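Type III secretion system effector protein ExoU (Pseudomonas fluorescens, PDB 4QMK) is a secreted bacterial toxin that probably acts as a patatin-like phospholipase and binds phosphatidylinositol 4,5-bisphosphate at the host plasma membrane. Local coordinates at residues D139-E147 and R272-P281; L94-S104 and P238-G247. All coordinates share one frame; numbering follows the deposited sequence.

Overall arrangement
Both contacts belong to the patatin-like phospholipase region, illustrating how one domain uses different chemistry near the chain's centre and far from it. Contact 2, whose centre lies about 9 Å from the centre of the chain, is a pair of parallel strands knit by backbone hydrogen bonds. Contact 1, its centre about 24 Å from that of the chain, packs two helices through aliphatic side chains beside the second subunit; most of its residues are nonetheless buried. The segments alternate along the chain, and the contacts meet: Ser277 OG of contact 1 probably hydrogen-bonds Thr246 O and Ser104 O of contact 2, tying helix 270-278 to the C-terminal end of strand 99-103 and to strand 242-251.

Contact 1 (D139-E147 and R272-P281); sequences DPVTAWLQE and RAALISGALP
Leu145 of helix 140-157 crosses Ile276 of helix 270-278 at about a right angle, Leu145 CD1 lying 4.1 Å from Ile276 CG2, in a helix-helix packing of the patatin-like domain far from the centre of the chain. The axes approach to 9.9 Å at 45°, a separation that leaves room for branched side chains on both sides. Val141, one turn before Leu145, continues the ridge and divides its work: CG1 leans on Leu275 CD2 at 4.2 Å, while CG2 sits over one face of the Arg272 guanidinium, offset toward its rim. That guanidinium is anchored by a salt bridge to Glu185, and its NH1 also bonds Leu174 O, so the valine packs on a group fixed by others.

After Gly278 the chain leaves helix 270-278 at Ala279, whose small side chain makes a shallow hollow. With Thr142 CG2 anti to its own nitrogen, that methyl enters it and meets Ala279 CB at 3.6 Å. The CA atoms of Thr142 and Ala279 are 5.6 Å apart, and those of Gln146 and Pro281 closer still, at 5.1 Å. The Pro281 ring closes the end, its CB and CG both lying against Leu145 O.

Just before helix 140-157, Asp139 presents OD2 to Leu275 CD1. The same oxygen accepts a 2.6 Å hydrogen bond from Thr142 OG1 on its anti side, 22° out of the carboxylate plane.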
ATOM      1  N   ASP A 139     -12.644   8.463 -23.541  1.00 62.74           N
ATOM      2  CA  ASP A 139     -11.952   7.689 -22.498  1.00 63.78           C
ATOM      3  C   ASP A 139     -12.306   8.142 -21.058  1.00 65.62           C
ATOM      4  O   ASP A 139     -12.006   9.277 -20.670  1.00 54.74           O
ATOM      5  CB  ASP A 139     -10.450   7.791 -22.693  1.00 63.56           C
ATOM      6  CG  ASP A 139      -9.675   7.313 -21.468  1.00 67.52           C
ATOM      7  OD1 ASP A 139     -10.045   6.238 -20.931  1.00 69.27           O
ATOM      8  OD2 ASP A 139      -8.711   8.014 -21.048  1.00 56.16           O
ATOM      9  N   PRO A 140     -12.862   7.225 -20.235  1.00 69.60           N
ATOM     10  CA  PRO A 140     -13.406   7.622 -18.912  1.00 68.42           C
ATOM     11  C   PRO A 140     -12.412   8.192 -17.880  1.00 66.08           C
ATOM     12  O   PRO A 140     -12.721   9.190 -17.240  1.00 62.61           O
ATOM     13  CB  PRO A 140     -14.058   6.328 -18.384  1.00 68.37           C
ATOM     14  CG  PRO A 140     -14.120   5.396 -19.556  1.00 70.03           C
ATOM     15  CD  PRO A 140     -12.987   5.773 -20.457  1.00 69.64           C
ATOM     16  N   VAL A 141     -11.238   7.582 -17.738  1.00 60.62           N
ATOM     17  CA  VAL A 141     -10.261   8.054 -16.770  1.00 55.02           C
ATOM     18  C   VAL A 141      -9.885   9.500 -17.031  1.00 52.70           C
ATOM     19  O   VAL A 141      -9.894  10.327 -16.127  1.00 55.30           O
ATOM     20  CB  VAL A 141      -8.995   7.180 -16.754  1.00 55.07           C
ATOM     21  CG1 VAL A 141      -7.895   7.842 -15.917  1.00 53.98           C
ATOM     22  CG2 VAL A 141      -9.333   5.802 -16.206  1.00 55.73           C
ATOM     23  N   THR A 142      -9.532   9.797 -18.262  1.00 50.26           N
ATOM     24  CA  THR A 142      -9.215  11.155 -18.631  1.00 52.44           C
ATOM     25  C   THR A 142     -10.375  12.065 -18.304  1.00 48.09           C
ATOM     26  O   THR A 142     -10.204  13.106 -17.695  1.00 53.12           O
ATOM     27  CB  THR A 142      -8.957  11.288 -20.156  1.00 56.66           C
ATOM     28  OG1 THR A 142      -7.860  10.444 -20.555  1.00 64.91           O
ATOM     29  CG2 THR A 142      -8.661  12.768 -20.534  1.00 55.85           C
ATOM     30  N   ALA A 143     -11.556  11.656 -18.721  1.00 43.81           N
ATOM     31  CA  ALA A 143     -12.729  12.451 -18.539  1.00 42.50           C
ATOM     32  C   ALA A 143     -12.920  12.735 -17.078  1.00 42.33           C
ATOM     33  O   ALA A 143     -13.191  13.856 -16.683  1.00 41.86           O
ATOM     34  CB  ALA A 143     -13.938  11.720 -19.099  1.00 42.68           C
ATOM     35  N   TRP A 144     -12.799  11.705 -16.268  1.00 42.34           N
ATOM     36  CA  TRP A 144     -12.969  11.879 -14.847  1.00 45.29           C
ATOM     37  C   TRP A 144     -12.018  12.932 -14.282  1.00 47.46           C
ATOM     38  O   TRP A 144     -12.396  13.705 -13.386  1.00 51.43           O
ATOM     39  CB  TRP A 144     -12.758  10.568 -14.121  1.00 46.68           C
ATOM     40  CG  TRP A 144     -12.926  10.703 -12.673  1.00 48.55           C
ATOM     41  CD1 TRP A 144     -14.092  10.669 -11.986  1.00 52.02           C
ATOM     42  CD2 TRP A 144     -11.894  10.889 -11.715  1.00 45.92           C
ATOM     43  NE1 TRP A 144     -13.858  10.831 -10.634  1.00 51.96           N
ATOM     44  CE2 TRP A 144     -12.510  10.964 -10.442  1.00 47.91           C
ATOM     45  CE3 TRP A 144     -10.516  10.981 -11.802  1.00 44.92           C
ATOM     46  CZ2 TRP A 144     -11.787  11.131  -9.262  1.00 47.26           C
ATOM     47  CZ3 TRP A 144      -9.784  11.167 -10.620  1.00 49.12           C
ATOM     48  CH2 TRP A 144     -10.429  11.244  -9.369  1.00 49.49           C
ATOM     49  N   LEU A 145     -10.795  12.961 -14.790  1.00 44.44           N
ATOM     50  CA  LEU A 145      -9.860  13.925 -14.324  1.00 47.27           C
ATOM     51  C   LEU A 145     -10.292  15.353 -14.559  1.00 53.63           C
ATOM     52  O   LEU A 145     -10.059  16.192 -13.691  1.00 60.69           O
ATOM     53  CB  LEU A 145      -8.483  13.653 -14.883  1.00 48.10           C
ATOM     54  CG  LEU A 145      -7.786  12.552 -14.107  1.00 49.80           C
ATOM     55  CD1 LEU A 145      -6.717  11.904 -14.951  1.00 52.16           C
ATOM     56  CD2 LEU A 145      -7.209  13.110 -12.812  1.00 52.25           C
ATOM     57  N   GLN A 146     -10.937  15.660 -15.684  1.00 60.78           N
ATOM     58  CA  GLN A 146     -11.451  17.042 -15.853  1.00 70.25           C
ATOM     59  C   GLN A 146     -12.561  17.359 -14.857  1.00 70.32           C
ATOM     60  O   GLN A 146     -12.472  18.348 -14.132  1.00 75.44           O
ATOM     61  CB  GLN A 146     -11.935  17.347 -17.259  1.00 76.45           C
ATOM     62  CG  GLN A 146     -10.849  17.843 -18.214  1.00 88.88           C
ATOM     63  CD  GLN A 146     -10.005  16.711 -18.793  1.00103.97           C
ATOM     64  OE1 GLN A 146     -10.508  15.609 -19.044  1.00126.15           O
ATOM     65  NE2 GLN A 146      -8.728  16.988 -19.057  1.00103.94           N
ATOM     66  N   GLU A 147     -13.565  16.493 -14.769  1.00 71.38           N
ATOM     67  CA  GLU A 147     -14.710  16.751 -13.891  1.00 72.36           C
ATOM     68  C   GLU A 147     -14.364  16.795 -12.402  1.00 63.05           C
ATOM     69  O   GLU A 147     -14.873  17.646 -11.672  1.00 61.58           O
ATOM     70  CB  GLU A 147     -15.829  15.740 -14.121  1.00 80.14           C
ATOM     71  CG  GLU A 147     -16.600  15.957 -15.426  1.00 95.14           C
ATOM     72  CD  GLU A 147     -15.966  15.267 -16.638  1.00102.83           C
ATOM     73  OE1 GLU A 147     -15.909  14.015 -16.632  1.00112.47           O
ATOM     74  OE2 GLU A 147     -15.568  15.957 -17.618  1.00 98.79           O
ATOM     75  N   ARG A 272      -0.737   3.171 -16.565  1.00 33.36           N
ATOM     76  CA  ARG A 272      -1.782   3.973 -15.959  1.00 34.16           C
ATOM     77  C   ARG A 272      -1.192   5.340 -15.547  1.00 35.99           C
ATOM     78  O   ARG A 272      -1.824   6.380 -15.786  1.00 38.27           O
ATOM     79  CB  ARG A 272      -2.392   3.172 -14.795  1.00 36.39           C
ATOM     80  CG  ARG A 272      -3.512   3.806 -13.972  1.00 41.21           C
ATOM     81  CD  ARG A 272      -4.568   4.535 -14.785  1.00 42.78           C
ATOM     82  NE  ARG A 272      -5.362   3.646 -15.613  1.00 48.64           N
ATOM     83  CZ  ARG A 272      -6.493   3.053 -15.248  1.00 48.91           C
ATOM     84  NH1 ARG A 272      -7.017   3.215 -14.047  1.00 48.44           N
ATOM     85  NH2 ARG A 272      -7.097   2.278 -16.122  1.00 53.13           N
ATOM     86  N   ALA A 273       0.029   5.343 -14.981  1.00 35.69           N
ATOM     87  CA  ALA A 273       0.697   6.566 -14.559  1.00 33.50           C
ATOM     88  C   ALA A 273       0.892   7.507 -15.711  1.00 33.75           C
ATOM     89  O   ALA A 273       0.760   8.734 -15.555  1.00 29.69           O
ATOM     90  CB  ALA A 273       2.066   6.251 -13.995  1.00 34.77           C
ATOM     91  N   ALA A 274       1.296   6.928 -16.841  1.00 30.06           N
ATOM     92  CA  ALA A 274       1.578   7.680 -18.053  1.00 29.17           C
ATOM     93  C   ALA A 274       0.307   8.233 -18.677  1.00 31.33           C
ATOM     94  O   ALA A 274       0.313   9.317 -19.256  1.00 32.13           O
ATOM     95  CB  ALA A 274       2.280   6.784 -19.068  1.00 31.36           C
ATOM     96  N   LEU A 275      -0.779   7.478 -18.590  1.00 32.51           N
ATOM     97  CA  LEU A 275      -2.029   7.944 -19.114  1.00 35.31           C
ATOM     98  C   LEU A 275      -2.467   9.172 -18.319  1.00 35.53           C
ATOM     99  O   LEU A 275      -2.926  10.168 -18.898  1.00 34.57           O
ATOM    100  CB  LEU A 275      -3.084   6.849 -18.999  1.00 38.41           C
ATOM    101  CG  LEU A 275      -4.533   7.238 -19.326  1.00 41.34           C
ATOM    102  CD1 LEU A 275      -4.713   7.413 -20.832  1.00 44.15           C
ATOM    103  CD2 LEU A 275      -5.447   6.121 -18.836  1.00 45.46           C
ATOM    104  N   ILE A 276      -2.363   9.059 -16.987  1.00 34.44           N
ATOM    105  CA  ILE A 276      -2.797  10.116 -16.067  1.00 36.74           C
ATOM    106  C   ILE A 276      -1.966  11.339 -16.374  1.00 33.22           C
ATOM    107  O   ILE A 276      -2.464  12.468 -16.514  1.00 29.84           O
ATOM    108  CB  ILE A 276      -2.482   9.773 -14.594  1.00 40.07           C
ATOM    109  CG1 ILE A 276      -3.003   8.390 -14.203  1.00 39.91           C
ATOM    110  CG2 ILE A 276      -2.980  10.885 -13.660  1.00 42.45           C
ATOM    111  CD1 ILE A 276      -4.300   8.364 -13.495  1.00 41.67           C
ATOM    112  N   SER A 277      -0.683  11.091 -16.489  1.00 29.01           N
ATOM    113  CA  SER A 277       0.234  12.151 -16.720  1.00 31.01           C
ATOM    114  C   SER A 277      -0.146  12.934 -17.925  1.00 30.66           C
ATOM    115  O   SER A 277      -0.182  14.140 -17.896  1.00 30.92           O
ATOM    116  CB  SER A 277       1.628  11.580 -16.864  1.00 33.57           C
ATOM    117  OG  SER A 277       2.529  12.580 -17.231  1.00 42.93           O
ATOM    118  N   GLY A 278      -0.460  12.241 -19.004  1.00 35.43           N
ATOM    119  CA  GLY A 278      -0.787  12.906 -20.239  1.00 33.40           C
ATOM    120  C   GLY A 278      -2.121  13.630 -20.252  1.00 34.88           C
ATOM    121  O   GLY A 278      -2.315  14.520 -21.043  1.00 35.76           O
ATOM    122  N   ALA A 279      -3.043  13.248 -19.385  1.00 34.47           N
ATOM    123  CA  ALA A 279      -4.367  13.834 -19.376  1.00 35.85           C
ATOM    124  C   ALA A 279      -4.595  14.833 -18.319  1.00 39.75           C
ATOM    125  O   ALA A 279      -5.751  15.052 -17.973  1.00 44.59           O
ATOM    126  CB  ALA A 279      -5.365  12.758 -19.081  1.00 37.05           C
ATOM    127  N   LEU A 280      -3.573  15.366 -17.669  1.00 45.10           N
ATOM    128  CA  LEU A 280      -3.898  16.278 -16.534  1.00 46.84           C
ATOM    129  C   LEU A 280      -4.798  17.492 -16.917  1.00 50.08           C
ATOM    130  O   LEU A 280      -4.670  18.064 -18.009  1.00 54.18           O
ATOM    131  CB  LEU A 280      -2.645  16.672 -15.796  1.00 41.39           C
ATOM    132  CG  LEU A 280      -2.093  15.430 -15.152  1.00 36.50           C
ATOM    133  CD1 LEU A 280      -0.649  15.593 -14.834  1.00 37.86           C
ATOM    134  CD2 LEU A 280      -2.868  15.148 -13.910  1.00 38.63           C
ATOM    135  N   PRO A 281      -5.770  17.822 -16.041  1.00 50.12           N
ATOM    136  CA  PRO A 281      -6.696  18.903 -16.317  1.00 49.15           C
ATOM    137  C   PRO A 281      -6.008  20.251 -16.391  1.00 45.93           C
ATOM    138  O   PRO A 281      -5.124  20.532 -15.561  1.00 45.94           O
ATOM    139  CB  PRO A 281      -7.618  18.890 -15.083  1.00 48.92           C
ATOM    140  CG  PRO A 281      -6.786  18.333 -13.985  1.00 44.18           C
ATOM    141  CD  PRO A 281      -5.973  17.286 -14.677  1.00 48.68           C
TER

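Contact 2 (L94-S104 and P238-G247); sequences LKGVKVVSGSS and PAIKQLNITG
Lys241 NZ hydrogen-bonds Val97 O at 2.6 Å, the shortest polar link between the loops that lead into two neighbouring parallel strands of the patatin-like sheet. The ammonium also takes Pro238 O of its own segment, in the carbonyl plane, and makes weak bonds to Leu94 O and Lys95 O. Two firm bonds and two weak ones thus engage the amine of a buried lysine, presumably charged, tying the type I turn of Leu94-Val97 to the loop before strand 242-251. The lysine is bent at its second and fourth torsions, which folds it back to reach these carbonyls, and its CB and CG both lie 3.8 Å from Val100 CG2.

From there a parallel ladder runs through both strands. Gln242 N binds Lys98 O, and Val100 N returns a nearly straight bond to Gln242 O, with 168° at the hydrogen. The exchange continues through Asn244 and Gly102 to Thr246 O, which accepts Ser104 N at 3.0 Å. Gly102 and Ser104 fit the GxSxG pattern of a nucleophile elbow, and the positive phi of Ser104 (47°) is consistent with that strained turn; the last rung therefore falls on the probable nucleophile itself. A water beside the first rung donates to Lys98 O and accepts from Gln242 NE2.

The two faces of the sheet differ in character. Leu243 and Ile245 share one with Val100, and helices 107-114, 227-236 and 270-278 cover it. The other is mostly polar, with Gln242, Ser101, Asn244, Ser103 and Thr246 beside Val99. There Ser101 OG hydrogen-bonds His68 and Asn244 OD1 bonds Asn261, while Asn244 ND2 points back toward the start of the strands and meets Val99 CG1, 3.5 Å away.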
ATOM      1  N   LEU A  94      23.781   5.328 -23.832  1.00 36.79           N
ATOM      2  CA  LEU A  94      22.452   4.939 -23.309  1.00 35.60           C
ATOM      3  C   LEU A  94      22.564   3.987 -22.121  1.00 36.74           C
ATOM      4  O   LEU A  94      21.747   4.004 -21.190  1.00 34.60           O
ATOM      5  CB  LEU A  94      21.596   4.325 -24.412  1.00 33.50           C
ATOM      6  CG  LEU A  94      20.194   3.913 -23.953  1.00 33.13           C
ATOM      7  CD1 LEU A  94      19.448   5.039 -23.208  1.00 31.46           C
ATOM      8  CD2 LEU A  94      19.363   3.448 -25.135  1.00 32.59           C
ATOM      9  N   LYS A  95      23.534   3.102 -22.210  1.00 40.90           N
ATOM     10  CA  LYS A  95      23.785   2.141 -21.166  1.00 43.81           C
ATOM     11  C   LYS A  95      23.834   2.823 -19.805  1.00 39.49           C
ATOM     12  O   LYS A  95      23.181   2.406 -18.895  1.00 41.59           O
ATOM     13  CB  LYS A  95      25.137   1.512 -21.436  1.00 49.81           C
ATOM     14  CG  LYS A  95      25.465   0.267 -20.649  1.00 53.75           C
ATOM     15  CD  LYS A  95      24.874  -0.982 -21.305  1.00 58.74           C
ATOM     16  CE  LYS A  95      25.858  -2.158 -21.268  1.00 61.10           C
ATOM     17  NZ  LYS A  95      26.510  -2.357 -19.946  1.00 58.23           N
ATOM     18  N   GLY A  96      24.640   3.855 -19.685  1.00 35.62           N
ATOM     19  CA  GLY A  96      24.876   4.495 -18.423  1.00 35.41           C
ATOM     20  C   GLY A  96      23.795   5.437 -17.937  1.00 39.49           C
ATOM     21  O   GLY A  96      23.972   6.079 -16.893  1.00 43.45           O
ATOM     22  N   VAL A  97      22.708   5.585 -18.705  1.00 37.62           N
ATOM     23  CA  VAL A  97      21.579   6.321 -18.233  1.00 35.44           C
ATOM     24  C   VAL A  97      20.995   5.466 -17.114  1.00 32.64           C
ATOM     25  O   VAL A  97      20.866   4.301 -17.261  1.00 31.64           O
ATOM     26  CB  VAL A  97      20.519   6.551 -19.344  1.00 36.13           C
ATOM     27  CG1 VAL A  97      19.265   7.122 -18.739  1.00 35.98           C
ATOM     28  CG2 VAL A  97      21.040   7.498 -20.416  1.00 34.86           C
ATOM     29  N   LYS A  98      20.640   6.063 -15.995  1.00 33.24           N
ATOM     30  CA  LYS A  98      20.098   5.316 -14.850  1.00 34.24           C
ATOM     31  C   LYS A  98      18.616   5.555 -14.581  1.00 31.61           C
ATOM     32  O   LYS A  98      17.945   4.721 -14.026  1.00 32.12           O
ATOM     33  CB  LYS A  98      20.818   5.748 -13.586  1.00 34.49           C
ATOM     34  CG  LYS A  98      22.302   5.570 -13.602  1.00 37.40           C
ATOM     35  CD  LYS A  98      22.674   4.102 -13.754  1.00 40.41           C
ATOM     36  CE  LYS A  98      24.170   3.929 -13.553  1.00 42.74           C
ATOM     37  NZ  LYS A  98      24.548   2.521 -13.724  1.00 48.31           N
ATOM     38  N   VAL A  99      18.145   6.744 -14.890  1.00 29.49           N
ATOM     39  CA  VAL A  99      16.815   7.122 -14.554  1.00 28.43           C
ATOM     40  C   VAL A  99      16.269   7.877 -15.736  1.00 30.50           C
ATOM     41  O   VAL A  99      16.956   8.734 -16.327  1.00 32.25           O
ATOM     42  CB  VAL A  99      16.831   8.103 -13.385  1.00 28.22           C
ATOM     43  CG1 VAL A  99      15.439   8.313 -12.840  1.00 28.30           C
ATOM     44  CG2 VAL A  99      17.739   7.613 -12.292  1.00 29.07           C
ATOM     45  N   VAL A 100      15.044   7.581 -16.096  1.00 30.13           N
ATOM     46  CA  VAL A 100      14.431   8.306 -17.169  1.00 30.06           C
ATOM     47  C   VAL A 100      13.213   9.035 -16.626  1.00 27.33           C
ATOM     48  O   VAL A 100      12.365   8.418 -15.993  1.00 26.31           O
ATOM     49  CB  VAL A 100      14.012   7.363 -18.292  1.00 30.03           C
ATOM     50  CG1 VAL A 100      13.411   8.171 -19.442  1.00 29.97           C
ATOM     51  CG2 VAL A 100      15.214   6.578 -18.739  1.00 30.95           C
ATOM     52  N   SER A 101      13.124  10.331 -16.883  1.00 24.63           N
ATOM     53  CA  SER A 101      11.940  11.068 -16.457  1.00 24.95           C
ATOM     54  C   SER A 101      11.165  11.549 -17.635  1.00 24.49           C
ATOM     55  O   SER A 101      11.732  11.994 -18.645  1.00 24.51           O
ATOM     56  CB  SER A 101      12.334  12.258 -15.615  1.00 23.94           C
ATOM     57  OG  SER A 101      12.996  11.803 -14.461  1.00 24.60           O
ATOM     58  N   GLY A 102       9.866  11.505 -17.518  1.00 24.61           N
ATOM     59  CA  GLY A 102       9.038  11.932 -18.624  1.00 25.66           C
ATOM     60  C   GLY A 102       7.956  12.805 -18.135  1.00 27.08           C
ATOM     61  O   GLY A 102       7.266  12.463 -17.193  1.00 26.91           O
ATOM     62  N   SER A 103       7.794  13.940 -18.764  1.00 31.44           N
ATOM     63  CA  SER A 103       6.768  14.885 -18.323  1.00 38.89           C
ATOM     64  C   SER A 103       5.624  14.992 -19.276  1.00 39.93           C
ATOM     65  O   SER A 103       5.805  14.932 -20.492  1.00 38.22           O
ATOM     66  CB  SER A 103       7.342  16.268 -18.130  1.00 42.41           C
ATOM     67  OG  SER A 103       6.251  17.131 -18.204  1.00 54.35           O
ATOM     68  N   SER A 104       4.436  15.138 -18.725  1.00 44.90           N
ATOM     69  CA  SER A 104       3.209  15.218 -19.553  1.00 54.83           C
ATOM     70  C   SER A 104       3.199  14.117 -20.595  1.00 48.26           C
ATOM     71  O   SER A 104       3.372  12.947 -20.236  1.00 47.01           O
ATOM     72  CB  SER A 104       3.042  16.601 -20.193  1.00 55.83           C
ATOM     73  OG  SER A 104       2.938  17.552 -19.161  1.00 59.21           O
ATOM     74  N   PRO A 238      21.313  -3.387 -16.522  1.00 44.66           N
ATOM     75  CA  PRO A 238      21.631  -2.026 -16.894  1.00 42.76           C
ATOM     76  C   PRO A 238      20.732  -1.412 -17.959  1.00 42.40           C
ATOM     77  O   PRO A 238      20.564  -0.211 -17.942  1.00 44.95           O
ATOM     78  CB  PRO A 238      23.056  -2.126 -17.416  1.00 44.57           C
ATOM     79  CG  PRO A 238      23.608  -3.356 -16.791  1.00 47.82           C
ATOM     80  CD  PRO A 238      22.461  -4.293 -16.690  1.00 46.78           C
ATOM     81  N   ALA A 239      20.142  -2.202 -18.857  1.00 41.49           N
ATOM     82  CA  ALA A 239      19.278  -1.646 -19.889  1.00 40.90           C
ATOM     83  C   ALA A 239      17.907  -1.148 -19.350  1.00 40.28           C
ATOM     84  O   ALA A 239      17.273  -0.319 -19.980  1.00 38.51           O
ATOM     85  CB  ALA A 239      19.051  -2.665 -20.997  1.00 41.58           C
ATOM     86  N   ILE A 240      17.448  -1.693 -18.226  1.00 41.19           N
ATOM     87  CA  ILE A 240      16.210  -1.265 -17.611  1.00 40.82           C
ATOM     88  C   ILE A 240      16.522  -0.101 -16.637  1.00 40.23           C
ATOM     89  O   ILE A 240      17.464  -0.168 -15.845  1.00 42.10           O
ATOM     90  CB  ILE A 240      15.557  -2.364 -16.781  1.00 45.52           C
ATOM     91  CG1 ILE A 240      15.499  -3.712 -17.509  1.00 50.75           C
ATOM     92  CG2 ILE A 240      14.157  -1.935 -16.390  1.00 47.40           C
ATOM     93  CD1 ILE A 240      14.741  -3.681 -18.812  1.00 53.17           C
ATOM     94  N   LYS A 241      15.702   0.938 -16.681  1.00 36.07           N
ATOM     95  CA  LYS A 241      15.966   2.149 -15.941  1.00 34.91           C
ATOM     96  C   LYS A 241      14.911   2.478 -14.911  1.00 33.99           C
ATOM     97  O   LYS A 241      13.760   2.152 -15.072  1.00 36.20           O
ATOM     98  CB  LYS A 241      15.960   3.290 -16.923  1.00 34.49           C
ATOM     99  CG  LYS A 241      17.212   3.444 -17.743  1.00 36.56           C
ATOM    100  CD  LYS A 241      17.355   2.518 -18.917  1.00 37.13           C
ATOM    101  CE  LYS A 241      18.642   2.793 -19.700  1.00 35.05           C
ATOM    102  NZ  LYS A 241      19.902   2.547 -18.937  1.00 34.19           N
ATOM    103  N   GLN A 242      15.265   3.191 -13.873  1.00 34.40           N
ATOM    104  CA  GLN A 242      14.204   3.654 -12.978  1.00 35.91           C
ATOM    105  C   GLN A 242      13.412   4.687 -13.733  1.00 31.51           C
ATOM    106  O   GLN A 242      13.913   5.263 -14.713  1.00 29.44           O
ATOM    107  CB  GLN A 242      14.752   4.262 -11.722  1.00 36.75           C
ATOM    108  CG  GLN A 242      15.615   3.318 -10.939  1.00 38.58           C
ATOM    109  CD  GLN A 242      16.260   4.018  -9.797  1.00 40.55           C
ATOM    110  OE1 GLN A 242      15.631   4.798  -9.092  1.00 43.46           O
ATOM    111  NE2 GLN A 242      17.525   3.798  -9.638  1.00 45.04           N
ATOM    112  N   LEU A 243      12.194   4.938 -13.287  1.00 29.53           N
ATOM    113  CA  LEU A 243      11.315   5.828 -14.038  1.00 27.27           C
ATOM    114  C   LEU A 243      10.616   6.809 -13.143  1.00 25.93           C
ATOM    115  O   LEU A 243      10.147   6.421 -12.069  1.00 24.59           O
ATOM    116  CB  LEU A 243      10.276   4.999 -14.775  1.00 27.56           C
ATOM    117  CG  LEU A 243       9.141   5.734 -15.515  1.00 29.28           C
ATOM    118  CD1 LEU A 243       9.697   6.528 -16.678  1.00 31.29           C
ATOM    119  CD2 LEU A 243       8.141   4.730 -16.024  1.00 28.41           C
ATOM    120  N   ASN A 244      10.564   8.068 -13.594  1.00 24.34           N
ATOM    121  CA  ASN A 244       9.733   9.103 -13.008  1.00 24.93           C
ATOM    122  C   ASN A 244       8.794   9.584 -14.052  1.00 25.45           C
ATOM    123  O   ASN A 244       9.208  10.049 -15.098  1.00 25.59           O
ATOM    124  CB  ASN A 244      10.535  10.336 -12.670  1.00 31.05           C
ATOM    125  CG  ASN A 244      11.293  10.177 -11.454  1.00 31.42           C
ATOM    126  OD1 ASN A 244      10.755  10.252 -10.387  1.00 39.47           O
ATOM    127  ND2 ASN A 244      12.543   9.914 -11.594  1.00 36.56           N
ATOM    128  N   ILE A 245       7.528   9.576 -13.737  1.00 27.38           N
ATOM    129  CA  ILE A 245       6.558  10.169 -14.571  1.00 27.22           C
ATOM    130  C   ILE A 245       6.013  11.390 -13.815  1.00 31.44           C
ATOM    131  O   ILE A 245       5.650  11.316 -12.635  1.00 33.78           O
ATOM    132  CB  ILE A 245       5.486   9.170 -14.910  1.00 26.73           C
ATOM    133  CG1 ILE A 245       6.103   8.158 -15.812  1.00 28.95           C
ATOM    134  CG2 ILE A 245       4.308   9.866 -15.602  1.00 28.53           C
ATOM    135  CD1 ILE A 245       5.097   7.244 -16.492  1.00 32.00           C
ATOM    136  N   THR A 246       5.956  12.508 -14.506  1.00 36.11           N
ATOM    137  CA  THR A 246       5.615  13.771 -13.886  1.00 43.77           C
ATOM    138  C   THR A 246       4.632  14.566 -14.673  1.00 40.24           C
ATOM    139  O   THR A 246       4.469  14.364 -15.855  1.00 45.18           O
ATOM    140  CB  THR A 246       6.904  14.589 -13.764  1.00 48.20           C
ATOM    141  OG1 THR A 246       7.793  13.868 -12.902  1.00 53.65           O
ATOM    142  CG2 THR A 246       6.650  15.925 -13.157  1.00 55.33           C
ATOM    143  N   GLY A 247       3.964  15.486 -14.021  1.00 38.92           N
ATOM    144  CA  GLY A 247       3.097  16.391 -14.745  1.00 39.07           C
ATOM    145  C   GLY A 247       2.456  17.432 -13.916  1.00 35.76           C
ATOM    146  O   GLY A 247       2.467  17.350 -12.697  1.00 40.19           O
TER
HETATM  147  O   HOH W   1      18.737   2.398 -12.094  1.00 53.95           O